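Local coordinates for protein VP1 (Polyomavirus HPyV7, PDB 4PCH) that forms the pentameric jelly-roll building block of the viral capsid and, as the major coat protein, probably takes part in attachment to host cells, at residues V7-L15 / V264-K272; M98-A106 / T236-L244. One frame throughout, in Å; residues are numbered along the deposited sequence.

Contact 1 of 2, residues V7-L15 / V264-K272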
ATOM      1  N   VAL B   7     -14.237  36.497  13.459  1.00 59.10           N
ATOM      2  CA  VAL B   7     -13.877  37.212  12.199  1.00 50.31           C
ATOM      3  C   VAL B   7     -14.730  36.717  11.037  1.00 39.75           C
ATOM      4  O   VAL B   7     -14.738  35.524  10.729  1.00 47.31           O
ATOM      5  CB  VAL B   7     -12.367  37.070  11.867  1.00 58.61           C
ATOM      6  CG1 VAL B   7     -12.084  37.292  10.380  1.00 47.19           C
ATOM      7  CG2 VAL B   7     -11.559  38.055  12.699  1.00 61.87           C
ATOM      8  N   GLU B   8     -15.442  37.647  10.408  1.00 40.90           N
ATOM      9  CA  GLU B   8     -16.216  37.354   9.209  1.00 38.65           C
ATOM     10  C   GLU B   8     -15.327  37.504   7.958  1.00 36.36           C
ATOM     11  O   GLU B   8     -14.678  38.540   7.739  1.00 33.53           O
ATOM     12  CB  GLU B   8     -17.440  38.260   9.132  1.00 36.88           C
ATOM     13  CG  GLU B   8     -18.349  37.976   7.941  1.00 41.54           C
ATOM     14  CD  GLU B   8     -19.497  38.960   7.806  1.00 48.67           C
ATOM     15  OE1 GLU B   8     -19.538  39.979   8.538  1.00 44.53           O
ATOM     16  OE2 GLU B   8     -20.361  38.714   6.935  1.00 49.85           O
ATOM     17  N   VAL B   9     -15.300  36.455   7.146  1.00 29.43           N
ATOM     18  CA  VAL B   9     -14.512  36.443   5.934  1.00 26.52           C
ATOM     19  C   VAL B   9     -15.382  36.927   4.781  1.00 26.85           C
ATOM     20  O   VAL B   9     -16.469  36.392   4.550  1.00 28.90           O
ATOM     21  CB  VAL B   9     -13.974  35.019   5.660  1.00 25.22           C
ATOM     22  CG1 VAL B   9     -13.117  34.998   4.416  1.00 24.11           C
ATOM     23  CG2 VAL B   9     -13.194  34.508   6.863  1.00 26.39           C
ATOM     24  N   LEU B  10     -14.922  37.953   4.072  1.00 25.64           N
ATOM     25  CA  LEU B  10     -15.677  38.527   2.971  1.00 28.38           C
ATOM     26  C   LEU B  10     -15.114  37.947   1.692  1.00 27.96           C
ATOM     27  O   LEU B  10     -14.687  36.779   1.696  1.00 24.41           O
ATOM     28  CB  LEU B  10     -15.614  40.059   2.998  1.00 31.30           C
ATOM     29  CG  LEU B  10     -16.144  40.721   4.270  1.00 35.37           C
ATOM     30  CD1 LEU B  10     -16.136  42.232   4.084  1.00 35.64           C
ATOM     31  CD2 LEU B  10     -17.551  40.226   4.631  1.00 38.24           C
ATOM     32  N   ASP B  11     -15.084  38.734   0.618  1.00 28.25           N
ATOM     33  CA  ASP B  11     -14.686  38.211  -0.683  1.00 31.24           C
ATOM     34  C   ASP B  11     -13.197  38.337  -0.922  1.00 27.73           C
ATOM     35  O   ASP B  11     -12.520  39.204  -0.346  1.00 25.36           O
ATOM     36  CB  ASP B  11     -15.441  38.915  -1.821  1.00 34.55           C
ATOM     37  CG  ASP B  11     -16.921  38.545  -1.871  1.00 41.52           C
ATOM     38  OD1 ASP B  11     -17.314  37.471  -1.367  1.00 42.59           O
ATOM     39  OD2 ASP B  11     -17.696  39.336  -2.432  1.00 50.53           O
ATOM     40  N   THR B  12     -12.679  37.459  -1.779  1.00 25.95           N
ATOM     41  CA  THR B  12     -11.334  37.632  -2.268  1.00 25.95           C
ATOM     42  C   THR B  12     -11.277  38.933  -3.054  1.00 28.41           C
ATOM     43  O   THR B  12     -12.272  39.383  -3.645  1.00 27.46           O
ATOM     44  CB  THR B  12     -10.848  36.456  -3.148  1.00 27.64           C
ATOM     45  OG1 THR B  12     -11.745  36.273  -4.239  1.00 35.64           O
ATOM     46  CG2 THR B  12     -10.765  35.156  -2.334  1.00 26.72           C
ATOM     47  N   VAL B  13     -10.101  39.542  -3.031  1.00 27.04           N
ATOM     48  CA  VAL B  13      -9.818  40.720  -3.820  1.00 28.22           C
ATOM     49  C   VAL B  13      -9.598  40.239  -5.271  1.00 28.07           C
ATOM     50  O   VAL B  13      -8.963  39.205  -5.477  1.00 29.04           O
ATOM     51  CB  VAL B  13      -8.564  41.424  -3.278  1.00 28.58           C
ATOM     52  CG1 VAL B  13      -8.185  42.614  -4.132  1.00 32.64           C
ATOM     53  CG2 VAL B  13      -8.791  41.861  -1.837  1.00 29.73           C
ATOM     54  N   PRO B  14     -10.141  40.965  -6.272  1.00 30.43           N
ATOM     55  CA  PRO B  14      -9.954  40.493  -7.651  1.00 32.69           C
ATOM     56  C   PRO B  14      -8.476  40.191  -7.946  1.00 31.14           C
ATOM     57  O   PRO B  14      -7.594  40.955  -7.552  1.00 30.96           O
ATOM     58  CB  PRO B  14     -10.465  41.666  -8.493  1.00 35.63           C
ATOM     59  CG  PRO B  14     -11.469  42.344  -7.616  1.00 36.90           C
ATOM     60  CD  PRO B  14     -10.911  42.220  -6.216  1.00 31.22           C
ATOM     61  N   LEU B  15      -8.214  39.068  -8.606  1.00 30.91           N
ATOM     62  CA  LEU B  15      -6.851  38.632  -8.889  1.00 31.01           C
ATOM     63  C   LEU B  15      -6.123  39.513  -9.911  1.00 35.28           C
ATOM     64  O   LEU B  15      -6.608  39.709 -11.030  1.00 34.00           O
ATOM     65  CB  LEU B  15      -6.853  37.197  -9.418  1.00 32.02           C
ATOM     66  CG  LEU B  15      -7.529  36.101  -8.589  1.00 31.05           C
ATOM     67  CD1 LEU B  15      -7.360  34.776  -9.320  1.00 28.58           C
ATOM     68  CD2 LEU B  15      -6.974  36.027  -7.166  1.00 32.05           C
ATOM     69  N   VAL B 264       4.281  28.381  -1.057  1.00 12.48           N
ATOM     70  CA  VAL B 264       2.974  28.765  -0.517  1.00 13.95           C
ATOM     71  C   VAL B 264       2.387  29.806  -1.458  1.00 15.49           C
ATOM     72  O   VAL B 264       3.045  30.828  -1.745  1.00 14.56           O
ATOM     73  CB  VAL B 264       3.110  29.355   0.913  1.00 13.93           C
ATOM     74  CG1 VAL B 264       1.758  29.784   1.454  1.00 14.18           C
ATOM     75  CG2 VAL B 264       3.723  28.336   1.875  1.00 16.05           C
ATOM     76  N   HIS B 265       1.160  29.567  -1.926  1.00 14.11           N
ATOM     77  CA  HIS B 265       0.485  30.490  -2.821  1.00 14.85           C
ATOM     78  C   HIS B 265      -0.534  31.312  -2.083  1.00 15.04           C
ATOM     79  O   HIS B 265      -1.382  30.767  -1.385  1.00 14.40           O
ATOM     80  CB  HIS B 265      -0.209  29.711  -3.918  1.00 15.00           C
ATOM     81  CG  HIS B 265       0.713  28.822  -4.678  1.00 15.60           C
ATOM     82  ND1 HIS B 265       1.217  29.166  -5.916  1.00 19.12           N
ATOM     83  CD2 HIS B 265       1.225  27.606  -4.387  1.00 16.70           C
ATOM     84  CE1 HIS B 265       2.000  28.194  -6.350  1.00 20.04           C
ATOM     85  NE2 HIS B 265       2.031  27.247  -5.433  1.00 16.68           N
ATOM     86  N   CYS B 266      -0.447  32.624  -2.254  1.00 14.40           N
ATOM     87  CA  CYS B 266      -1.284  33.591  -1.514  1.00 15.31           C
ATOM     88  C   CYS B 266      -2.064  34.495  -2.460  1.00 15.40           C
ATOM     89  O   CYS B 266      -1.610  34.811  -3.559  1.00 15.74           O
ATOM     90  CB  CYS B 266      -0.430  34.478  -0.625  1.00 15.43           C
ATOM     91  SG  CYS B 266       0.527  33.572   0.603  1.00 18.13           S
ATOM     92  N   ARG B 267      -3.246  34.881  -2.011  1.00 16.41           N
ATOM     93  CA  ARG B 267      -4.068  35.900  -2.664  1.00 17.00           C
ATOM     94  C   ARG B 267      -4.560  36.831  -1.551  1.00 15.95           C
ATOM     95  O   ARG B 267      -4.276  36.605  -0.381  1.00 17.47           O
ATOM     96  CB  ARG B 267      -5.261  35.282  -3.424  1.00 18.71           C
ATOM     97  CG  ARG B 267      -6.253  34.559  -2.523  1.00 18.44           C
ATOM     98  CD  ARG B 267      -7.163  33.608  -3.280  1.00 20.55           C
ATOM     99  NE  ARG B 267      -7.985  32.843  -2.345  1.00 20.63           N
ATOM    100  CZ  ARG B 267      -8.568  31.679  -2.621  1.00 24.32           C
ATOM    101  NH1 ARG B 267      -8.490  31.150  -3.848  1.00 25.13           N
ATOM    102  NH2 ARG B 267      -9.258  31.056  -1.671  1.00 22.79           N
ATOM    103  N   GLN B 268      -5.256  37.892  -1.908  1.00 17.45           N
ATOM    104  CA  GLN B 268      -5.771  38.813  -0.912  1.00 18.00           C
ATOM    105  C   GLN B 268      -7.234  38.556  -0.613  1.00 20.46           C
ATOM    106  O   GLN B 268      -8.030  38.291  -1.520  1.00 19.18           O
ATOM    107  CB  GLN B 268      -5.536  40.240  -1.364  1.00 18.94           C
ATOM    108  CG  GLN B 268      -4.059  40.580  -1.432  1.00 19.66           C
ATOM    109  CD  GLN B 268      -3.776  42.019  -1.841  1.00 21.44           C
ATOM    110  OE1 GLN B 268      -4.677  42.850  -2.008  1.00 22.19           O
ATOM    111  NE2 GLN B 268      -2.492  42.328  -1.982  1.00 23.08           N
ATOM    112  N   ARG B 269      -7.589  38.724   0.650  1.00 17.73           N
ATOM    113  CA  ARG B 269      -8.945  38.471   1.148  1.00 17.86           C
ATOM    114  C   ARG B 269      -9.319  39.606   2.082  1.00 19.11           C
ATOM    115  O   ARG B 269      -8.520  39.978   2.953  1.00 19.45           O
ATOM    116  CB  ARG B 269      -8.956  37.132   1.885  1.00 17.58           C
ATOM    117  CG  ARG B 269     -10.267  36.723   2.552  1.00 18.92           C
ATOM    118  CD  ARG B 269     -11.328  36.282   1.567  1.00 19.04           C
ATOM    119  NE  ARG B 269     -11.109  34.893   1.171  1.00 20.79           N
ATOM    120  CZ  ARG B 269     -12.059  34.028   0.823  1.00 21.03           C
ATOM    121  NH1 ARG B 269     -11.712  32.800   0.482  1.00 20.35           N
ATOM    122  NH2 ARG B 269     -13.338  34.376   0.816  1.00 22.36           N
ATOM    123  N   ARG B 270     -10.514  40.163   1.921  1.00 19.78           N
ATOM    124  CA  ARG B 270     -11.030  41.135   2.898  1.00 22.00           C
ATOM    125  C   ARG B 270     -11.743  40.385   4.043  1.00 22.21           C
ATOM    126  O   ARG B 270     -12.436  39.379   3.838  1.00 21.36           O
ATOM    127  CB  ARG B 270     -11.911  42.232   2.250  1.00 28.89           C
ATOM    128  CG  ARG B 270     -11.780  43.573   3.018  1.00 33.22           C
ATOM    129  CD  ARG B 270     -12.542  44.777   2.469  1.00 42.47           C
ATOM    130  NE  ARG B 270     -11.749  45.672   1.610  1.00 44.53           N
ATOM    131  CZ  ARG B 270     -10.870  46.608   2.013  1.00 41.80           C
ATOM    132  NH1 ARG B 270     -10.256  47.338   1.082  1.00 41.38           N
ATOM    133  NH2 ARG B 270     -10.566  46.832   3.306  1.00 29.35           N
ATOM    134  N   ILE B 271     -11.473  40.815   5.271  1.00 19.92           N
ATOM    135  CA  ILE B 271     -12.112  40.249   6.460  1.00 19.90           C
ATOM    136  C   ILE B 271     -12.724  41.397   7.275  1.00 22.02           C
ATOM    137  O   ILE B 271     -12.295  42.560   7.184  1.00 20.92           O
ATOM    138  CB  ILE B 271     -11.132  39.379   7.282  1.00 19.09           C
ATOM    139  CG1 ILE B 271      -9.989  40.229   7.834  1.00 19.31           C
ATOM    140  CG2 ILE B 271     -10.563  38.236   6.434  1.00 19.28           C
ATOM    141  CD1 ILE B 271      -8.946  39.477   8.634  1.00 19.82           C
ATOM    142  N   LYS B 272     -13.762  41.077   8.046  1.00 24.12           N
ATOM    143  CA  LYS B 272     -14.562  42.066   8.774  1.00 29.50           C
ATOM    144  C   LYS B 272     -14.818  41.617  10.205  1.00 31.75           C
ATOM    145  O   LYS B 272     -14.801  40.410  10.482  1.00 41.11           O
ATOM    146  CB  LYS B 272     -15.922  42.261   8.069  1.00 36.31           C
ATOM    147  CG  LYS B 272     -16.830  43.324   8.674  1.00 43.02           C
ATOM    148  CD  LYS B 272     -18.160  43.404   7.934  1.00 51.67           C
ATOM    149  CE  LYS B 272     -19.110  44.397   8.589  1.00 58.22           C
ATOM    150  NZ  LYS B 272     -20.523  43.936   8.527  1.00 62.08           N
TER
HETATM  151  O   HOH W   1      -6.442  38.492  -4.496  1.00 21.94           O
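Val-9 faces Ile-271, and Thr-12 faces Arg-269, where the first strand of this jelly-roll chain runs antiparallel to its last; both are non-hydrogen-bonded pairs, and the register slips by one residue between them, a beta bulge. Backbone bonds flank these pairs. Glu-8 and Lys-272 exchange two, the shorter from Lys-272 N to Glu-8 O at 2.7 Å. Past them, Leu-10 N reaches Arg-270 O, Arg-270 N reaches Asp-11 O across the bulge, and Val-13 N donates to Gln-268 O. A water accepting from Gln-268 N and donating to Val-13 O extends the ladder.

Apolar contacts are small. Val-13 CG2 packs on Gln-268 CB at 3.7 Å, and Val-7 CG1 on Ile-271 CB. At the exposed end Glu-8 and Lys-272 lie side by side, yet OE1 of Glu-8 and NZ of Lys-272 stay 4.1 Å apart, beyond a salt bridge.

On the face that carries Val-9, Thr-12 and Ile-271, two arginines share one carboxylate: Glu-84 on strand 79-93 forms salt bridges with Arg-267 and Arg-269. The Arg-269 guanidinium is sandwiched, Thr-12 CG2 over one face and Val-9 CG1 over the other. Bends at chi2 (74°) and chi3 (81°) fold the chain back to the bulge, where Arg-269 NH2 donates in plane to Leu-10 O at 2.9 Å.

Contact 2 of 2, residues M98-A106 / T236-L244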
ATOM      1  N   MET B  98      23.434   4.306   1.063  1.00 10.81           N
ATOM      2  CA  MET B  98      24.102   3.050   0.747  0.50 10.89           C
ATOM      3  C   MET B  98      25.387   2.971   1.587  1.00 11.61           C
ATOM      4  O   MET B  98      25.337   2.635   2.773  1.00 11.62           O
ATOM      5  CB  MET B  98      24.383   2.997  -0.763  0.50 11.92           C
ATOM      6  CG  MET B  98      23.156   3.106  -1.653  0.50 12.14           C
ATOM      7  SD  MET B  98      22.345   1.503  -1.779  0.50 12.96           S
ATOM      8  CE  MET B  98      23.484   0.677  -2.869  0.50 13.05           C
ATOM      9  N   ALA B  99      26.537   3.323   1.009  1.00 12.00           N
ATOM     10  CA  ALA B  99      27.796   3.315   1.814  1.00 13.51           C
ATOM     11  C   ALA B  99      27.689   4.190   3.057  1.00 14.03           C
ATOM     12  O   ALA B  99      28.328   3.927   4.062  1.00 13.73           O
ATOM     13  CB  ALA B  99      29.013   3.745   0.998  1.00 14.09           C
ATOM     14  N   SER B 100      26.830   5.203   3.010  1.00 12.65           N
ATOM     15  CA  SER B 100      26.700   6.117   4.111  1.00 13.55           C
ATOM     16  C   SER B 100      26.129   5.496   5.386  1.00 13.51           C
ATOM     17  O   SER B 100      26.241   6.111   6.445  1.00 13.49           O
ATOM     18  CB  SER B 100      25.768   7.248   3.709  1.00 10.85           C
ATOM     19  OG  SER B 100      24.459   6.750   3.504  1.00 11.91           O
ATOM     20  N   SER B 101      25.496   4.326   5.293  1.00 13.31           N
ATOM     21  CA  SER B 101      24.724   3.802   6.423  1.00 11.29           C
ATOM     22  C   SER B 101      25.202   2.476   6.969  1.00 13.26           C
ATOM     23  O   SER B 101      24.524   1.884   7.797  1.00 14.48           O
ATOM     24  CB  SER B 101      23.256   3.730   6.050  1.00 11.10           C
ATOM     25  OG  SER B 101      22.735   5.036   5.967  1.00 14.14           O
ATOM     26  N   GLY B 102      26.384   2.044   6.550  1.00 12.03           N
ATOM     27  CA  GLY B 102      27.041   0.893   7.185  1.00 12.32           C
ATOM     28  C   GLY B 102      26.569  -0.433   6.631  1.00 12.09           C
ATOM     29  O   GLY B 102      25.775  -0.497   5.675  1.00 14.53           O
ATOM     30  N   TYR B 103      27.026  -1.515   7.242  1.00 13.42           N
ATOM     31  CA  TYR B 103      26.701  -2.841   6.735  1.00 13.54           C
ATOM     32  C   TYR B 103      26.303  -3.765   7.865  1.00 14.96           C
ATOM     33  O   TYR B 103      26.675  -3.553   9.010  1.00 14.22           O
ATOM     34  CB  TYR B 103      27.871  -3.430   5.948  1.00 17.10           C
ATOM     35  CG  TYR B 103      29.140  -3.617   6.713  1.00 15.91           C
ATOM     36  CD1 TYR B 103      29.402  -4.810   7.413  1.00 19.45           C
ATOM     37  CD2 TYR B 103      30.134  -2.649   6.708  1.00 17.39           C
ATOM     38  CE1 TYR B 103      30.574  -4.979   8.108  1.00 21.01           C
ATOM     39  CE2 TYR B 103      31.327  -2.830   7.390  1.00 19.02           C
ATOM     40  CZ  TYR B 103      31.543  -3.992   8.088  1.00 22.96           C
ATOM     41  OH  TYR B 103      32.723  -4.166   8.767  1.00 24.42           O
ATOM     42  N   GLN B 104      25.526  -4.784   7.517  1.00 13.95           N
ATOM     43  CA  GLN B 104      25.012  -5.734   8.481  1.00 15.65           C
ATOM     44  C   GLN B 104      25.657  -7.060   8.131  1.00 19.58           C
ATOM     45  O   GLN B 104      25.369  -7.649   7.056  1.00 17.94           O
ATOM     46  CB  GLN B 104      23.493  -5.842   8.363  1.00 16.77           C
ATOM     47  CG  GLN B 104      22.879  -6.880   9.281  1.00 19.86           C
ATOM     48  CD  GLN B 104      21.364  -6.973   9.113  1.00 20.15           C
ATOM     49  OE1 GLN B 104      20.837  -6.768   8.020  1.00 24.37           O
ATOM     50  NE2 GLN B 104      20.678  -7.360  10.169  1.00 27.05           N
ATOM     51  N   ARG B 105      26.505  -7.539   9.021  1.00 17.72           N
ATOM     52  CA  ARG B 105      27.202  -8.810   8.783  1.00 21.91           C
ATOM     53  C   ARG B 105      26.265  -9.985   8.579  1.00 22.84           C
ATOM     54  O   ARG B 105      26.487 -10.814   7.687  1.00 21.57           O
ATOM     55  CB  ARG B 105      28.169  -9.125   9.917  1.00 27.07           C
ATOM     56  CG  ARG B 105      29.395  -8.249   9.889  1.00 29.21           C
ATOM     57  CD  ARG B 105      30.467  -8.812  10.791  1.00 33.73           C
ATOM     58  NE  ARG B 105      31.634  -7.943  10.745  1.00 38.93           N
ATOM     59  CZ  ARG B 105      32.020  -7.099  11.701  1.00 39.26           C
ATOM     60  NH1 ARG B 105      33.121  -6.384  11.511  1.00 34.57           N
ATOM     61  NH2 ARG B 105      31.358  -6.985  12.857  1.00 31.09           N
ATOM     62  N   ALA B 106      25.220 -10.056   9.397  1.00 21.02           N
ATOM     63  CA  ALA B 106      24.297 -11.216   9.395  1.00 25.03           C
ATOM     64  C   ALA B 106      23.632 -11.508   8.027  1.00 25.33           C
ATOM     65  O   ALA B 106      23.285 -12.663   7.707  1.00 25.53           O
ATOM     66  CB  ALA B 106      23.202 -10.991  10.442  1.00 24.91           C
ATOM     67  N   THR B 236      20.307   5.009  11.389  1.00 10.51           N
ATOM     68  CA  THR B 236      21.461   4.670  10.573  1.00 10.20           C
ATOM     69  C   THR B 236      22.668   4.344  11.420  1.00 11.11           C
ATOM     70  O   THR B 236      22.786   4.808  12.556  1.00 13.27           O
ATOM     71  CB  THR B 236      21.812   5.834   9.590  1.00 11.33           C
ATOM     72  OG1 THR B 236      22.856   5.407   8.693  1.00 11.57           O
ATOM     73  CG2 THR B 236      22.234   7.093  10.306  1.00 14.44           C
ATOM     74  N   GLY B 237      23.532   3.487  10.863  1.00 11.17           N
ATOM     75  CA  GLY B 237      24.903   3.343  11.327  1.00 12.84           C
ATOM     76  C   GLY B 237      25.815   4.350  10.634  1.00 12.49           C
ATOM     77  O   GLY B 237      25.389   5.137   9.750  1.00 12.62           O
ATOM     78  N   LEU B 238      27.075   4.312  11.011  1.00 13.68           N
ATOM     79  CA  LEU B 238      28.088   5.176  10.394  1.00 14.80           C
ATOM     80  C   LEU B 238      28.636   4.563   9.105  1.00 14.41           C
ATOM     81  O   LEU B 238      28.611   3.349   8.929  1.00 15.02           O
ATOM     82  CB  LEU B 238      29.252   5.405  11.347  1.00 15.88           C
ATOM     83  CG  LEU B 238      28.864   5.880  12.736  1.00 18.46           C
ATOM     84  CD1 LEU B 238      30.120   6.089  13.596  1.00 21.72           C
ATOM     85  CD2 LEU B 238      27.986   7.102  12.735  1.00 19.39           C
ATOM     86  N   PRO B 239      29.197   5.398   8.210  1.00 12.71           N
ATOM     87  CA  PRO B 239      29.741   4.844   6.955  1.00 15.89           C
ATOM     88  C   PRO B 239      30.825   3.806   7.084  1.00 14.54           C
ATOM     89  O   PRO B 239      31.784   3.984   7.824  1.00 15.48           O
ATOM     90  CB  PRO B 239      30.258   6.096   6.219  1.00 14.75           C
ATOM     91  CG  PRO B 239      29.401   7.191   6.743  1.00 13.83           C
ATOM     92  CD  PRO B 239      29.164   6.864   8.189  1.00 13.28           C
ATOM     93  N   GLY B 240      30.686   2.700   6.328  1.00 15.09           N
ATOM     94  CA  GLY B 240      31.769   1.741   6.188  1.00 16.19           C
ATOM     95  C   GLY B 240      32.031   0.886   7.421  1.00 16.62           C
ATOM     96  O   GLY B 240      33.105   0.312   7.578  1.00 20.82           O
ATOM     97  N   LEU B 241      31.064   0.871   8.334  1.00 15.14           N
ATOM     98  CA  LEU B 241      31.229   0.198   9.635  1.00 16.67           C
ATOM     99  C   LEU B 241      30.063  -0.744   9.917  1.00 13.62           C
ATOM    100  O   LEU B 241      28.965  -0.555   9.382  1.00 14.48           O
ATOM    101  CB  LEU B 241      31.321   1.240  10.756  1.00 15.30           C
ATOM    102  CG  LEU B 241      32.644   2.024  10.799  1.00 17.52           C
ATOM    103  CD1 LEU B 241      32.519   3.218  11.738  1.00 18.66           C
ATOM    104  CD2 LEU B 241      33.802   1.114  11.181  1.00 21.78           C
ATOM    105  N   PRO B 242      30.281  -1.723  10.794  1.00 14.61           N
ATOM    106  CA  PRO B 242      29.201  -2.665  11.061  1.00 14.07           C
ATOM    107  C   PRO B 242      28.111  -2.032  11.893  1.00 13.67           C
ATOM    108  O   PRO B 242      28.359  -1.168  12.749  1.00 14.29           O
ATOM    109  CB  PRO B 242      29.880  -3.817  11.802  1.00 15.07           C
ATOM    110  CG  PRO B 242      31.089  -3.211  12.408  1.00 16.76           C
ATOM    111  CD  PRO B 242      31.516  -2.073  11.519  1.00 15.49           C
ATOM    112  N   THR B 243      26.891  -2.450  11.615  1.00 13.11           N
ATOM    113  CA  THR B 243      25.731  -1.980  12.347  1.00 12.17           C
ATOM    114  C   THR B 243      24.678  -3.079  12.437  1.00 13.30           C
ATOM    115  O   THR B 243      24.880  -4.186  11.952  1.00 14.08           O
ATOM    116  CB  THR B 243      25.199  -0.640  11.793  1.00 12.89           C
ATOM    117  OG1 THR B 243      24.247  -0.060  12.689  1.00 12.36           O
ATOM    118  CG2 THR B 243      24.598  -0.789  10.414  1.00 11.86           C
ATOM    119  N   LEU B 244      23.560  -2.745  13.066  1.00 13.32           N
ATOM    120  CA  LEU B 244      22.478  -3.678  13.327  1.00 14.78           C
ATOM    121  C   LEU B 244      22.938  -4.925  14.083  1.00 16.28           C
ATOM    122  O   LEU B 244      22.431  -6.031  13.878  1.00 16.24           O
ATOM    123  CB  LEU B 244      21.718  -4.038  12.044  1.00 14.33           C
ATOM    124  CG  LEU B 244      20.933  -2.905  11.402  1.00 15.95           C
ATOM    125  CD1 LEU B 244      20.464  -3.357  10.028  1.00 16.27           C
ATOM    126  CD2 LEU B 244      19.775  -2.421  12.262  1.00 14.52           C
TER
HETATM  127  O   HOH W   2      22.035   1.573   9.100  1.00 12.61           O
HETATM  128  O   HOH W   3      34.502  -2.198   9.005  1.00 34.96           O
HETATM  129  O   HOH W   4      22.240  -8.370  12.534  1.00 26.80           O
HETATM  130  O   HOH W   5      26.696  -6.269  11.639  1.00 17.15           O
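Two loops at one end of the jelly roll meet here: 98-106 carries the short strand 103-104; residues 236-244 lie between the last two long strands. Tyr-103 and Pro-242 form a single backbone bridge, with Tyr-103 N donating to Leu-241 O at 3.0 Å and Thr-243 N to Tyr-103 O at 2.8 Å. A type II turn from Leu-238 to Leu-241 brings Gly-240 N near Ala-99 O, a weak bond.

The tyrosine ring lies along the proline, both side chains pointing the same way. With CG between the backbone N and the carbonyl carbon (chi1 61°), the ring folds back over the bridge, and Pro-242 CA sits above its face in a CH-pi contact, 4.0 Å from the ring centroid. Gly-240 O comes to the ring's edge; a water joins this oxygen to Tyr-103 OH. The same proline also meets Arg-105: Pro-242 CB lies over one face of its guanidinium, 3.7 Å from NH2, and that nitrogen bonds to Tyr-248 OH.

Gln-104 is extended (chi1 176°), which carries its amide carbon CD to 3.8 Å from Leu-244 CD1; OE1 of Gln-104 is held by Asn-107. At the other end Ser-101 OG approaches Thr-236 OG1 to 2.8 Å, and the threonine hydroxyl donates to Gly-237 O.

Gly-102 CA, with positive phi (84°), rests against Leu-238 O and Leu-241 O. A second subunit packs Met-49 against Tyr-103 and bonds its Tyr-47 to Ala-99 N, placing the contact at a pentamer interface. Further waters join Ser-101 O to Gly-237 N, Thr-243 O to Arg-105 N and Gln-104 NE2 to Leu-244 O. Much of the polar pairing between these loops thus passes through water, while Pro-242 supplies apolar contact over the Tyr-103 and Arg-105 faces.

From the N terminus, the chain enters contact 1 at once with 7-15, and this contact closes only when 264-272 arrives at the C-terminal end, so its loop spans nearly the whole modelled chain. Contact 2 is nested inside that loop: 98-106 follows strand 79-93. Its partner 236-244 begins on the last residue of strand 224-236, with 129 residues between the two segments. The centres of contacts 1 and 2 are about 52 Å apart, on opposite sides of the chain's centre, and the two do not touch. Contact 1 joins the first and last strands of the main sheet; contact 2 ties two loops at the far end, beside a neighbouring subunit. Strand 253-271 runs from the loop of contact 2 back to contact 1.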